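PDB 2E1N: Pex, which modifies the cyanobacterial circadian clock as a period extender and probably binds DNA through a PadR-like winged-helix domain. Local coordinates for residues B[36-41]-B[51-56]; B[59-64]-B[116-121]; B[87-92]-B[98-103]. All coordinates share one frame; numbering follows the deposited sequence.

Contact 1. Residues B[36-41]-B[51-56]. With SO4 (sulfate ion), chain D.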
loop_
_atom_site.group_PDB
_atom_site.type_symbol
_atom_site.label_atom_id
_atom_site.label_comp_id
_atom_site.label_asym_id
_atom_site.label_seq_id
_atom_site.Cartn_x
_atom_site.Cartn_y
_atom_site.Cartn_z
ATOM N N VAL B 36 5.268 11.865 -9.054
ATOM C CA VAL B 36 5.986 13.125 -9.199
ATOM C C VAL B 36 7.317 13.096 -8.440
ATOM O O VAL B 36 8.358 13.490 -8.966
ATOM C CB VAL B 36 5.107 14.333 -8.786
ATOM C CG1 VAL B 36 6.044 15.615 -8.631
ATOM C CG2 VAL B 36 4.036 14.551 -9.758
ATOM N N CYS B 37 7.304 12.607 -7.195
ATOM C CA CYS B 37 8.541 12.569 -6.383
ATOM C C CYS B 37 9.554 11.547 -6.895
ATOM O O CYS B 37 10.764 11.820 -6.921
ATOM C CB CYS B 37 8.174 12.306 -4.943
ATOM S SG CYS B 37 7.086 13.633 -4.335
ATOM N N TYR B 38 9.071 10.369 -7.304
ATOM C CA TYR B 38 9.948 9.350 -7.928
ATOM C C TYR B 38 10.618 9.889 -9.211
ATOM O O TYR B 38 11.825 9.797 -9.411
ATOM C CB TYR B 38 9.147 8.066 -8.242
ATOM C CG TYR B 38 9.866 7.183 -9.262
ATOM C CD1 TYR B 38 11.081 6.564 -8.950
ATOM C CD2 TYR B 38 9.342 6.993 -10.522
ATOM C CE1 TYR B 38 11.763 5.798 -9.917
ATOM C CE2 TYR B 38 10.011 6.214 -11.472
ATOM C CZ TYR B 38 11.240 5.659 -11.152
ATOM O OH TYR B 38 11.951 4.906 -12.049
ATOM N N VAL B 39 9.824 10.453 -10.103
ATOM C CA VAL B 39 10.389 10.972 -11.340
ATOM C C VAL B 39 11.447 12.002 -11.036
ATOM O O VAL B 39 12.549 11.957 -11.588
ATOM C CB VAL B 39 9.282 11.535 -12.236
ATOM C CG1 VAL B 39 9.849 12.307 -13.416
ATOM C CG2 VAL B 39 8.345 10.374 -12.701
ATOM N N LEU B 40 11.171 12.913 -10.119
ATOM C CA LEU B 40 12.167 13.908 -9.765
ATOM C C LEU B 40 13.432 13.342 -9.133
ATOM O O LEU B 40 14.536 13.809 -9.440
ATOM C CB LEU B 40 11.537 15.010 -8.912
ATOM C CG LEU B 40 10.565 15.946 -9.676
ATOM C CD1 LEU B 40 9.986 16.980 -8.697
ATOM C CD2 LEU B 40 11.190 16.647 -10.945
ATOM N N ALA B 41 13.277 12.302 -8.309
ATOM C CA ALA B 41 14.430 11.571 -7.736
ATOM C C ALA B 41 15.348 11.029 -8.853
ATOM O O ALA B 41 16.579 11.124 -8.725
ATOM C CB ALA B 41 13.951 10.452 -6.809
ATOM N N THR B 51 9.486 5.177 -20.972
ATOM C CA THR B 51 9.573 3.718 -20.906
ATOM C C THR B 51 10.673 3.346 -19.888
ATOM O O THR B 51 10.527 2.418 -19.085
ATOM C CB THR B 51 9.811 3.106 -22.329
ATOM O OG1 THR B 51 10.999 3.646 -22.864
ATOM C CG2 THR B 51 8.749 3.532 -23.263
ATOM N N GLU B 52 11.759 4.111 -19.864
ATOM C CA GLU B 52 12.818 3.889 -18.884
ATOM C C GLU B 52 12.372 4.164 -17.443
ATOM O O GLU B 52 12.769 3.410 -16.546
ATOM C CB GLU B 52 14.077 4.709 -19.215
ATOM C CG GLU B 52 15.254 4.494 -18.274
ATOM C CD GLU B 52 16.523 5.206 -18.697
ATOM O OE1 GLU B 52 16.648 6.428 -18.448
ATOM O OE2 GLU B 52 17.421 4.531 -19.279
ATOM N N LEU B 53 11.624 5.242 -17.210
ATOM C CA LEU B 53 11.166 5.583 -15.867
ATOM C C LEU B 53 10.305 4.465 -15.281
ATOM O O LEU B 53 10.440 4.088 -14.081
ATOM C CB LEU B 53 10.379 6.885 -15.870
ATOM C CG LEU B 53 11.237 8.172 -15.997
ATOM C CD1 LEU B 53 10.428 9.385 -16.534
ATOM C CD2 LEU B 53 11.974 8.506 -14.669
ATOM N N ILE B 54 9.448 3.911 -16.118
ATOM C CA ILE B 54 8.601 2.779 -15.715
ATOM C C ILE B 54 9.428 1.525 -15.396
ATOM O O ILE B 54 9.206 0.858 -14.359
ATOM C CB ILE B 54 7.488 2.502 -16.792
ATOM C CG1 ILE B 54 6.506 3.694 -16.844
ATOM C CG2 ILE B 54 6.755 1.197 -16.508
ATOM C CD1 ILE B 54 5.485 3.697 -17.919
ATOM N N GLN B 55 10.345 1.170 -16.299
ATOM C CA GLN B 55 11.181 -0.016 -16.173
ATOM C C GLN B 55 12.146 0.068 -14.991
ATOM O O GLN B 55 12.310 -0.903 -14.236
ATOM C CB GLN B 55 11.965 -0.280 -17.460
ATOM C CG GLN B 55 12.828 -1.495 -17.371
ATOM C CD GLN B 55 13.706 -1.681 -18.584
ATOM O OE1 GLN B 55 13.307 -1.374 -19.727
ATOM N NE2 GLN B 55 14.937 -2.161 -18.349
ATOM N N HIS B 56 12.757 1.240 -14.822
ATOM C CA HIS B 56 13.708 1.478 -13.774
ATOM C C HIS B 56 13.036 1.309 -12.420
ATOM O O HIS B 56 13.654 0.808 -11.486
ATOM C CB HIS B 56 14.264 2.891 -13.907
ATOM C CG HIS B 56 15.253 3.254 -12.852
ATOM N ND1 HIS B 56 16.463 2.613 -12.713
ATOM C CD2 HIS B 56 15.216 4.210 -11.895
ATOM C CE1 HIS B 56 17.134 3.166 -11.714
ATOM N NE2 HIS B 56 16.397 4.140 -11.202
HETATM S S SO4 D . 10.416 5.148 -26.392
HETATM O O1 SO4 D . 9.166 4.688 -26.963
HETATM O O2 SO4 D . 10.871 6.239 -27.221
HETATM O O3 SO4 D . 10.279 5.594 -25.014
HETATM O O4 SO4 D . 11.391 4.071 -26.461
#

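Contact 2. Residues B[59-64]-B[116-121]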
loop_
_atom_site.group_PDB
_atom_site.type_symbol
_atom_site.label_atom_id
_atom_site.label_comp_id
_atom_site.label_asym_id
_atom_site.label_seq_id
_atom_site.Cartn_x
_atom_site.Cartn_y
_atom_site.Cartn_z
ATOM N N THR B 59 12.630 -2.463 -11.761
ATOM C CA THR B 59 13.907 -3.186 -11.626
ATOM C C THR B 59 14.580 -2.856 -10.272
ATOM O O THR B 59 15.122 -3.730 -9.614
ATOM C CB THR B 59 14.843 -2.869 -12.761
ATOM O OG1 THR B 59 15.099 -1.487 -12.732
ATOM C CG2 THR B 59 14.248 -3.215 -14.115
ATOM N N HIS B 60 14.500 -1.598 -9.842
ATOM C CA HIS B 60 15.200 -1.162 -8.614
ATOM C C HIS B 60 14.335 -1.240 -7.378
ATOM O O HIS B 60 14.841 -1.561 -6.291
ATOM C CB HIS B 60 15.858 0.219 -8.824
ATOM C CG HIS B 60 17.044 0.160 -9.730
ATOM N ND1 HIS B 60 18.324 0.473 -9.314
ATOM C CD2 HIS B 60 17.159 -0.251 -11.018
ATOM C CE1 HIS B 60 19.167 0.286 -10.319
ATOM N NE2 HIS B 60 18.488 -0.166 -11.360
ATOM N N TRP B 61 13.032 -1.006 -7.522
ATOM C CA TRP B 61 12.096 -1.085 -6.405
ATOM C C TRP B 61 10.872 -1.958 -6.795
ATOM O O TRP B 61 9.809 -1.432 -7.064
ATOM C CB TRP B 61 11.585 0.305 -6.000
ATOM C CG TRP B 61 12.631 1.236 -5.554
ATOM C CD1 TRP B 61 13.083 1.403 -4.266
ATOM C CD2 TRP B 61 13.349 2.155 -6.356
ATOM N NE1 TRP B 61 14.061 2.368 -4.237
ATOM C CE2 TRP B 61 14.243 2.847 -5.503
ATOM C CE3 TRP B 61 13.365 2.435 -7.712
ATOM C CZ2 TRP B 61 15.118 3.806 -5.974
ATOM C CZ3 TRP B 61 14.236 3.417 -8.184
ATOM C CH2 TRP B 61 15.088 4.088 -7.325
ATOM N N PRO B 62 11.045 -3.284 -6.826
ATOM C CA PRO B 62 10.013 -4.213 -7.308
ATOM C C PRO B 62 8.719 -4.278 -6.522
ATOM O O PRO B 62 7.785 -4.938 -6.969
ATOM C CB PRO B 62 10.708 -5.566 -7.337
ATOM C CG PRO B 62 12.060 -5.383 -6.760
ATOM C CD PRO B 62 12.313 -3.947 -6.483
ATOM N N ASN B 63 8.637 -3.620 -5.370
ATOM C CA ASN B 63 7.383 -3.539 -4.675
ATOM C C ASN B 63 6.432 -2.543 -5.330
ATOM O O ASN B 63 5.304 -2.431 -4.868
ATOM C CB ASN B 63 7.567 -3.090 -3.213
ATOM C CG ASN B 63 8.293 -4.109 -2.361
ATOM O OD1 ASN B 63 8.090 -5.315 -2.489
ATOM N ND2 ASN B 63 9.152 -3.617 -1.471
ATOM N N TYR B 64 6.925 -1.775 -6.320
ATOM C CA TYR B 64 6.137 -0.732 -6.978
ATOM C C TYR B 64 6.080 -0.907 -8.466
ATOM O O TYR B 64 6.991 -1.510 -9.062
ATOM C CB TYR B 64 6.765 0.649 -6.716
ATOM C CG TYR B 64 6.778 0.911 -5.250
ATOM C CD1 TYR B 64 5.596 1.180 -4.574
ATOM C CD2 TYR B 64 7.946 0.805 -4.529
ATOM C CE1 TYR B 64 5.589 1.392 -3.177
ATOM C CE2 TYR B 64 7.949 0.986 -3.130
ATOM C CZ TYR B 64 6.766 1.275 -2.475
ATOM O OH TYR B 64 6.775 1.468 -1.099
ATOM N N GLN B 116 13.292 14.115 -1.863
ATOM C CA GLN B 116 13.410 13.692 -0.464
ATOM C C GLN B 116 12.163 12.979 0.040
ATOM O O GLN B 116 12.262 12.012 0.795
ATOM C CB GLN B 116 13.689 14.903 0.421
ATOM C CG GLN B 116 15.064 15.529 0.228
ATOM C CD GLN B 116 15.468 16.396 1.391
ATOM O OE1 GLN B 116 15.437 15.949 2.544
ATOM N NE2 GLN B 116 15.838 17.633 1.116
ATOM N N LEU B 117 10.984 13.445 -0.369
ATOM C CA LEU B 117 9.735 12.843 0.066
ATOM C C LEU B 117 9.612 11.381 -0.443
ATOM O O LEU B 117 9.058 10.520 0.246
ATOM C CB LEU B 117 8.537 13.663 -0.393
ATOM C CG LEU B 117 8.344 15.077 0.174
ATOM C CD1 LEU B 117 7.170 15.731 -0.538
ATOM C CD2 LEU B 117 8.119 15.050 1.665
ATOM N N TRP B 118 10.106 11.118 -1.654
ATOM C CA TRP B 118 10.218 9.755 -2.170
ATOM C C TRP B 118 11.110 8.884 -1.281
ATOM O O TRP B 118 10.672 7.840 -0.768
ATOM C CB TRP B 118 10.768 9.800 -3.603
ATOM C CG TRP B 118 11.102 8.491 -4.220
ATOM C CD1 TRP B 118 12.341 8.061 -4.628
ATOM C CD2 TRP B 118 10.195 7.449 -4.534
ATOM N NE1 TRP B 118 12.253 6.801 -5.155
ATOM C CE2 TRP B 118 10.942 6.407 -5.121
ATOM C CE3 TRP B 118 8.813 7.283 -4.362
ATOM C CZ2 TRP B 118 10.363 5.229 -5.533
ATOM C CZ3 TRP B 118 8.246 6.125 -4.776
ATOM C CH2 TRP B 118 9.025 5.096 -5.350
ATOM N N GLU B 119 12.335 9.335 -1.082
ATOM C CA GLU B 119 13.327 8.543 -0.352
ATOM C C GLU B 119 12.858 8.282 1.084
ATOM O O GLU B 119 12.979 7.155 1.611
ATOM C CB GLU B 119 14.695 9.223 -0.350
ATOM C CG GLU B 119 15.283 9.562 -1.723
ATOM C CD GLU B 119 15.641 8.339 -2.605
ATOM O OE1 GLU B 119 15.797 8.540 -3.838
ATOM O OE2 GLU B 119 15.790 7.204 -2.089
ATOM N N ARG B 120 12.288 9.305 1.708
ATOM C CA ARG B 120 11.773 9.136 3.071
ATOM C C ARG B 120 10.643 8.097 3.085
ATOM O O ARG B 120 10.630 7.202 3.936
ATOM C CB ARG B 120 11.360 10.482 3.679
ATOM C CG ARG B 120 12.569 11.361 4.037
ATOM C CD ARG B 120 12.284 12.357 5.177
ATOM N NE ARG B 120 13.374 13.331 5.383
ATOM C CZ ARG B 120 14.124 13.451 6.490
ATOM N NH1 ARG B 120 13.954 12.656 7.539
ATOM N NH2 ARG B 120 15.073 14.384 6.547
ATOM N N TYR B 121 9.734 8.192 2.115
ATOM C CA TYR B 121 8.662 7.222 1.950
ATOM C C TYR B 121 9.206 5.796 1.807
ATOM O O TYR B 121 8.642 4.842 2.373
ATOM C CB TYR B 121 7.821 7.586 0.728
ATOM C CG TYR B 121 6.722 6.614 0.401
ATOM C CD1 TYR B 121 5.441 6.796 0.900
ATOM C CD2 TYR B 121 6.958 5.525 -0.434
ATOM C CE1 TYR B 121 4.432 5.926 0.594
ATOM C CE2 TYR B 121 5.958 4.651 -0.742
ATOM C CZ TYR B 121 4.696 4.854 -0.223
ATOM O OH TYR B 121 3.682 3.981 -0.550
#

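Contact 3. Residues B[87-92]-B[98-103]. With SO4 (sulfate ion), chain D.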
loop_
_atom_site.group_PDB
_atom_site.type_symbol
_atom_site.label_atom_id
_atom_site.label_comp_id
_atom_site.label_asym_id
_atom_site.label_seq_id
_atom_site.Cartn_x
_atom_site.Cartn_y
_atom_site.Cartn_z
ATOM N N TYR B 87 12.842 17.323 -24.433
ATOM C CA TYR B 87 13.554 17.488 -25.687
ATOM C C TYR B 87 13.455 16.209 -26.471
ATOM O O TYR B 87 13.221 15.165 -25.916
ATOM C CB TYR B 87 15.020 17.865 -25.484
ATOM C CG TYR B 87 15.915 16.899 -24.759
ATOM C CD1 TYR B 87 16.711 15.990 -25.470
ATOM C CD2 TYR B 87 16.053 16.939 -23.381
ATOM C CE1 TYR B 87 17.553 15.150 -24.813
ATOM C CE2 TYR B 87 16.914 16.070 -22.710
ATOM C CZ TYR B 87 17.665 15.192 -23.437
ATOM O OH TYR B 87 18.526 14.335 -22.786
ATOM N N TRP B 88 13.634 16.316 -27.774
ATOM C CA TRP B 88 13.495 15.158 -28.644
ATOM C C TRP B 88 14.866 14.589 -28.908
ATOM O O TRP B 88 15.824 15.333 -29.189
ATOM C CB TRP B 88 12.865 15.548 -29.986
ATOM C CG TRP B 88 11.435 15.850 -29.928
ATOM C CD1 TRP B 88 10.859 17.085 -30.101
ATOM C CD2 TRP B 88 10.367 14.939 -29.660
ATOM N NE1 TRP B 88 9.489 16.978 -29.961
ATOM C CE2 TRP B 88 9.168 15.671 -29.706
ATOM C CE3 TRP B 88 10.304 13.560 -29.414
ATOM C CZ2 TRP B 88 7.926 15.074 -29.504
ATOM C CZ3 TRP B 88 9.074 12.972 -29.191
ATOM C CH2 TRP B 88 7.906 13.729 -29.223
ATOM N N LYS B 89 14.959 13.258 -28.901
ATOM C CA LYS B 89 16.220 12.608 -29.137
ATOM C C LYS B 89 16.091 11.526 -30.215
ATOM O O LYS B 89 15.118 10.790 -30.249
ATOM C CB LYS B 89 16.743 11.982 -27.853
ATOM C CG LYS B 89 18.030 11.184 -28.058
ATOM C CD LYS B 89 18.581 10.595 -26.763
ATOM C CE LYS B 89 19.591 11.535 -26.086
ATOM N NZ LYS B 89 21.011 11.270 -26.551
ATOM N N LYS B 90 17.101 11.454 -31.076
ATOM C CA LYS B 90 17.184 10.429 -32.125
ATOM C C LYS B 90 17.621 9.095 -31.522
ATOM O O LYS B 90 18.656 9.034 -30.874
ATOM C CB LYS B 90 18.199 10.904 -33.185
ATOM C CG LYS B 90 18.660 9.861 -34.181
ATOM C CD LYS B 90 17.492 9.159 -34.874
ATOM C CE LYS B 90 17.989 7.987 -35.675
ATOM N NZ LYS B 90 16.843 7.231 -36.235
ATOM N N VAL B 91 16.824 8.044 -31.715
ATOM C CA VAL B 91 17.198 6.682 -31.342
ATOM C C VAL B 91 17.751 5.912 -32.561
ATOM O O VAL B 91 17.075 5.793 -33.574
ATOM C CB VAL B 91 15.976 5.885 -30.837
ATOM C CG1 VAL B 91 16.373 4.467 -30.452
ATOM C CG2 VAL B 91 15.303 6.614 -29.663
ATOM N N GLU B 92 18.960 5.380 -32.422
ATOM C CA GLU B 92 19.568 4.426 -33.387
ATOM C C GLU B 92 18.582 3.430 -34.029
ATOM O O GLU B 92 17.890 2.669 -33.347
ATOM C CB GLU B 92 20.673 3.626 -32.676
ATOM C CG GLU B 92 21.991 3.488 -33.437
ATOM C CD GLU B 92 22.184 2.134 -34.121
ATOM O OE1 GLU B 92 23.246 1.959 -34.772
ATOM O OE2 GLU B 92 21.296 1.252 -34.010
ATOM N N ARG B 98 12.386 10.035 -29.618
ATOM C CA ARG B 98 12.181 9.695 -28.205
ATOM C C ARG B 98 12.080 11.002 -27.429
ATOM O O ARG B 98 12.915 11.864 -27.562
ATOM C CB ARG B 98 13.365 8.863 -27.719
ATOM C CG ARG B 98 13.320 8.436 -26.274
ATOM C CD ARG B 98 13.409 6.924 -26.223
ATOM N NE ARG B 98 14.756 6.515 -25.967
ATOM C CZ ARG B 98 15.248 5.307 -26.148
ATOM N NH1 ARG B 98 14.520 4.295 -26.620
ATOM N NH2 ARG B 98 16.509 5.127 -25.834
ATOM N N ARG B 99 11.045 11.143 -26.615
ATOM C CA ARG B 99 10.915 12.339 -25.792
ATOM C C ARG B 99 11.703 12.060 -24.528
ATOM O O ARG B 99 11.328 11.143 -23.750
ATOM C CB ARG B 99 9.454 12.612 -25.466
ATOM C CG ARG B 99 9.179 13.950 -24.818
ATOM C CD ARG B 99 9.514 15.045 -25.761
ATOM N NE ARG B 99 9.131 16.372 -25.289
ATOM C CZ ARG B 99 9.534 17.498 -25.859
ATOM N NH1 ARG B 99 10.413 17.486 -26.852
ATOM N NH2 ARG B 99 9.129 18.660 -25.366
ATOM N N MET B 100 12.767 12.830 -24.338
ATOM C CA MET B 100 13.552 12.848 -23.115
ATOM C C MET B 100 13.090 13.977 -22.180
ATOM O O MET B 100 12.599 15.014 -22.633
ATOM C CB MET B 100 15.025 13.092 -23.434
ATOM C CG MET B 100 15.667 12.061 -24.343
ATOM S SD MET B 100 15.780 10.409 -23.630
ATOM C CE MET B 100 16.861 10.692 -22.222
ATOM N N TYR B 101 13.357 13.798 -20.888
ATOM C CA TYR B 101 12.981 14.760 -19.862
ATOM C C TYR B 101 14.200 15.076 -18.991
ATOM O O TYR B 101 15.082 14.202 -18.753
ATOM C CB TYR B 101 11.825 14.235 -19.003
ATOM C CG TYR B 101 10.596 13.997 -19.791
ATOM C CD1 TYR B 101 9.722 15.049 -20.122
ATOM C CD2 TYR B 101 10.303 12.753 -20.231
ATOM C CE1 TYR B 101 8.595 14.809 -20.869
ATOM C CE2 TYR B 101 9.174 12.510 -20.981
ATOM C CZ TYR B 101 8.344 13.549 -21.313
ATOM O OH TYR B 101 7.202 13.270 -22.049
ATOM N N GLN B 102 14.287 16.339 -18.585
ATOM C CA GLN B 102 15.371 16.789 -17.716
ATOM C C GLN B 102 14.878 17.865 -16.760
ATOM O O GLN B 102 13.851 18.488 -16.997
ATOM C CB GLN B 102 16.565 17.286 -18.557
ATOM C CG GLN B 102 16.296 18.612 -19.245
ATOM C CD GLN B 102 17.353 19.010 -20.311
ATOM O OE1 GLN B 102 18.549 18.810 -20.133
ATOM N NE2 GLN B 102 16.895 19.610 -21.363
ATOM N N LEU B 103 15.603 18.083 -15.668
ATOM C CA LEU B 103 15.253 19.189 -14.796
ATOM C C LEU B 103 15.592 20.462 -15.533
ATOM O O LEU B 103 16.687 20.574 -16.100
ATOM C CB LEU B 103 16.021 19.139 -13.476
ATOM C CG LEU B 103 15.801 17.940 -12.601
ATOM C CD1 LEU B 103 16.705 18.064 -11.381
ATOM C CD2 LEU B 103 14.341 17.816 -12.217
HETATM S S SO4 D . 10.416 5.148 -26.392
HETATM O O1 SO4 D . 9.166 4.688 -26.963
HETATM O O2 SO4 D . 10.871 6.239 -27.221
HETATM O O3 SO4 D . 10.279 5.594 -25.014
HETATM O O4 SO4 D . 11.391 4.071 -26.461
#

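Contact 1. Residues B[36-41]-B[51-56]
Y38 reaches out from helix 32-43 to helix 50-60, and its hydroxyl meets L53 and H56 there; in a winged-helix fold of the PadR kind, helix 50-60 would be the first helix of the helix-turn-helix, with helix 32-43 packed across it. Their short segments run at 102° to each other with axes 11.0 Å apart, too far for backbone contact, so the phenol bridges the space. CG of Y38 stands anti to the backbone N (chi1 162°), which carries the ring away from its own helix and brings OH to the second one. There OH donates to the carbonyl of L53, with 2.7 Å between Y38 OH and L53 O. The donor lies in the carbonyl plane, on a lone pair, with a C=O...donor angle of 134°, and the bond gives the buried hydroxyl a partner. The imidazole of H56 turns its edge to the same hydroxyl, which lies near the ring plane. V39 and L53 also meet: V39 CG1 lies 4.3 Å from L53 CD1, a loose apolar contact. Beyond the helix pair, W118 of helix 110-123 packs against the Y38 ring. Near the N-terminal end of helix 50-60, T51 OG1 donates to a sulfate, probably from the crystallisation liquor, at 3.0 Å from its O3. Closest to the Y38 hydroxyl on the imidazole is the carbon CD2 of H56, 3.3 Å from OH.

Contact 2. Residues B[59-64]-B[116-121]
W118, on helix 110-123, pushes the edge of its indole between W61 and Y64, forming an aromatic cluster that joins this C-terminal helix to the turn after helix 50-60 of the PadR-like domain. Both partners sit on a type I beta turn, W61 to Y64, closed by the bond from Y64 N to W61 O. The ring interactions are edge-to-face, with W118 supplying the edge each time. Toward W61 the planes stand at 76°, and the five-membered ring of W118 lies 5.6 Å from the six-membered ring of W61, centroid to centroid. Toward Y64 the planes open to 61° and the six-membered rings are 6.0 Å apart between centroids. H60 CB rests on the face of W61 opposite W118.

Van der Waals packing adds Y121, one helical turn on. With CG anti to the backbone N (chi1 177°), its ring extends to meet the phenol of Y64 arriving from the opposite direction. A serine in place of Y121 would probably leave the end of the Y64 phenol without this neighbour and open a gap beside it. F22 of the second subunit also packs on Y121. The nearest approach here is Y64 OH to Y121 CE2, 3.3 Å.

Contact 3. Residues B[87-92]-B[98-103]
Four backbone hydrogen bonds hold the strands of this antiparallel beta hairpin, the wing of the winged-helix fold. Y87 and M100 form one hydrogen-bonded pair, with M100 N 2.9 Å from Y87 O and Y87 N bonding back to M100 O; K89 and R98 form the next, with K89 N 2.8 Å from R98 O and R98 N bonding to K89 O. Farther out, R98 NH1 donates to the sulfate, 3.1 Å from its O4, at the edge of the guanidinium, while V91 CG2 lies over one face of that group. R94 and R96 hold the same anion.

W88 and R99, the non-hydrogen-bonded pair between, put their side chains on one face of the sheet. The arginine passes over the indole: R99 CD sits 3.8 Å from the centroid of the W88 six-membered ring, a CH-pi contact, and the guanidinium makes a cation-pi interaction with the five-membered ring, its plane turned 46° from the indole. On the other face, Y87 CG takes the position between backbone N and carbonyl carbon (chi1 62°), which folds the phenol over its neighbour strand. M100 CB lies 3.5 Å from the Y87 ring centroid, and the amide of Q102 approaches the same ring. The Y87 hydroxyl bonds to D47. Arginines gathered round a sulfate from the hairpin and its connecting loop are consistent with a basic surface that could receive DNA phosphates.

Contact 1 is the buried centre of the chain, contact 2 is partly buried, and contact 3 lies on the surface. Contacts 1 and 2 share helix 50-60 and meet directly: Y38 packs against both W118 and W61, so one aromatic region runs from the domain interior to the C-terminal helix, and both contacts touch the second subunit. No other chain of the assembly touches contact 3; it meets contact 1 where L103 packs on L40, and through the sulfate bound by T51 and R98, while contact 2 stays about 11 Å away, nearest atoms. The chemistry follows: a single side-chain bond inside, ring packing at the middle, backbone bonding and cationic side chains at the surface of the hairpin.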